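Side-chain contact in DUF5751 domain-containing protein (Sulfolobus tokodaii, PDB 2RBG), which is of unknown function and belongs to a family known only as DUF5751, built on a parallel beta sheet flanked by helices: residues A[70-75]-A[99-104]. Residues are numbered along the deposited sequence; the frame is centred on the assembly and turned at random.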
# COMPACT_ATOMS: atom_id res chain seq x y z
N TRP A 70 -15.17 10.35 -15.97
CA TRP A 70 -14.54 10.46 -17.27
C TRP A 70 -14.43 9.11 -17.96
O TRP A 70 -14.01 8.13 -17.35
CB TRP A 70 -13.12 11.02 -17.15
CG TRP A 70 -13.02 12.27 -16.35
CD1 TRP A 70 -12.57 12.39 -15.07
CD2 TRP A 70 -13.37 13.58 -16.79
NE1 TRP A 70 -12.61 13.71 -14.68
CE2 TRP A 70 -13.09 14.46 -15.72
CE3 TRP A 70 -13.88 14.10 -17.99
CZ2 TRP A 70 -13.32 15.84 -15.82
CZ3 TRP A 70 -14.10 15.47 -18.08
CH2 TRP A 70 -13.82 16.32 -17.00
N LYS A 71 -14.80 9.06 -19.24
CA LYS A 71 -14.64 7.83 -19.98
C LYS A 71 -13.14 7.85 -20.26
O LYS A 71 -12.54 8.92 -20.31
CB LYS A 71 -15.44 7.87 -21.28
CG LYS A 71 -16.94 7.84 -21.07
CD LYS A 71 -17.69 7.79 -22.40
CE LYS A 71 -19.18 7.64 -22.18
NZ LYS A 71 -19.74 8.75 -21.37
N LYS A 72 -12.53 6.68 -20.43
CA LYS A 72 -11.09 6.64 -20.67
C LYS A 72 -10.63 7.54 -21.81
O LYS A 72 -9.50 8.01 -21.82
CB LYS A 72 -10.66 5.19 -20.90
CG LYS A 72 -10.88 4.31 -19.68
CD LYS A 72 -10.43 2.88 -19.90
CE LYS A 72 -10.68 2.03 -18.66
NZ LYS A 72 -10.28 0.62 -18.85
N ASN A 73 -11.52 7.79 -22.77
CA ASN A 73 -11.18 8.63 -23.91
C ASN A 73 -11.28 10.13 -23.58
O ASN A 73 -10.95 10.97 -24.41
CB ASN A 73 -12.10 8.30 -25.09
CG ASN A 73 -13.56 8.61 -24.79
OD1 ASN A 73 -13.94 9.77 -24.64
ND2 ASN A 73 -14.39 7.57 -24.72
N GLU A 74 -11.73 10.44 -22.37
CA GLU A 74 -11.87 11.83 -21.95
C GLU A 74 -10.78 12.27 -20.98
O GLU A 74 -10.87 13.35 -20.37
CB GLU A 74 -13.25 12.05 -21.31
CG GLU A 74 -14.41 11.70 -22.22
CD GLU A 74 -15.76 11.91 -21.55
OE1 GLU A 74 -15.92 11.46 -20.40
OE2 GLU A 74 -16.65 12.51 -22.17
N VAL A 75 -9.76 11.45 -20.82
CA VAL A 75 -8.67 11.78 -19.91
C VAL A 75 -8.05 13.13 -20.28
O VAL A 75 -7.58 13.86 -19.41
CB VAL A 75 -7.57 10.70 -19.93
CG1 VAL A 75 -6.45 11.08 -18.95
CG2 VAL A 75 -8.16 9.36 -19.53
N LYS A 99 -4.77 -0.92 -13.68
CA LYS A 99 -3.47 -0.46 -13.21
C LYS A 99 -2.60 0.19 -14.28
O LYS A 99 -1.97 1.21 -14.03
CB LYS A 99 -2.71 -1.63 -12.56
CG LYS A 99 -1.35 -1.23 -11.99
CD LYS A 99 -0.79 -2.33 -11.09
CE LYS A 99 -0.62 -3.64 -11.83
NZ LYS A 99 -0.16 -4.73 -10.92
N VAL A 100 -2.56 -0.41 -15.47
CA VAL A 100 -1.76 0.17 -16.56
C VAL A 100 -2.31 1.54 -16.91
O VAL A 100 -1.56 2.51 -17.08
CB VAL A 100 -1.80 -0.73 -17.82
CG1 VAL A 100 -1.08 -0.04 -18.97
CG2 VAL A 100 -1.15 -2.07 -17.52
N PHE A 101 -3.63 1.63 -17.01
CA PHE A 101 -4.30 2.88 -17.33
C PHE A 101 -4.00 3.96 -16.29
O PHE A 101 -3.50 5.03 -16.62
CB PHE A 101 -5.81 2.67 -17.42
CG PHE A 101 -6.59 3.93 -17.62
CD1 PHE A 101 -6.46 4.66 -18.80
CD2 PHE A 101 -7.47 4.39 -16.65
CE1 PHE A 101 -7.19 5.83 -19.00
CE2 PHE A 101 -8.20 5.55 -16.83
CZ PHE A 101 -8.06 6.28 -18.01
N MSE A 102 -4.31 3.67 -15.03
CA MSE A 102 -4.08 4.63 -13.96
C MSE A 102 -2.61 5.02 -13.82
O MSE A 102 -2.29 6.18 -13.57
CB MSE A 102 -4.61 4.09 -12.63
CG MSE A 102 -4.41 5.05 -11.46
SE MSE A 102 -5.19 6.80 -11.77
CE MSE A 102 -7.02 6.32 -11.56
N SER A 103 -1.71 4.05 -13.97
CA SER A 103 -0.29 4.33 -13.85
C SER A 103 0.16 5.36 -14.88
O SER A 103 0.99 6.23 -14.58
CB SER A 103 0.53 3.05 -14.03
OG SER A 103 0.30 2.15 -12.95
N LYS A 104 -0.39 5.28 -16.08
CA LYS A 104 -0.04 6.23 -17.14
C LYS A 104 -0.53 7.63 -16.79
O LYS A 104 0.19 8.61 -16.98
CB LYS A 104 -0.64 5.78 -18.47
CG LYS A 104 -0.31 6.70 -19.64
CD LYS A 104 -0.78 6.10 -20.97
CE LYS A 104 -2.28 5.82 -20.97
NZ LYS A 104 -2.74 5.26 -22.27
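Lys-72 and Phe-101 mark the nearest approach of the two backbones, with 8.4 Å between their CA atoms. Residues 70-75 turn from the end of strand 64-70 into helix 75-82, and residues 99-104 are the first turns of helix 99-107. No hydrogen bond joins them; the Phe-101 ring makes the contact. Its CG lies anti to the backbone N (chi1 175°), which sends the ring out from the helix toward the turn. Lys-72 lies over one face, toward the rim: its CG is 4.1 Å from the ring centroid in a CH-pi contact. The extended lysine chain carries NZ to a hydrogen bond with Asn-98 OD1. NZ stays 5.5 Å from the Phe-101 ring centroid, at most a weak cation-pi attraction. Val-75 meets the ring at its edge, CG2 lying 3.4 Å from Phe-101 CZ. In this alpha/beta fold with a five-stranded parallel sheet, the contact joins the loop after strand 64-70 to helix 99-107, which follows strand 89-94; Phe-101 also touches Ser-11 on strand 6-11. Within the turn, Glu-74 OE1 accepts a nearly straight hydrogen bond from Lys-71 N (2.9 Å). With alanine in place of Phe-101, Lys-72 CG and Val-75 CG2 would probably lose their shared partner, opening a gap between turn and helix.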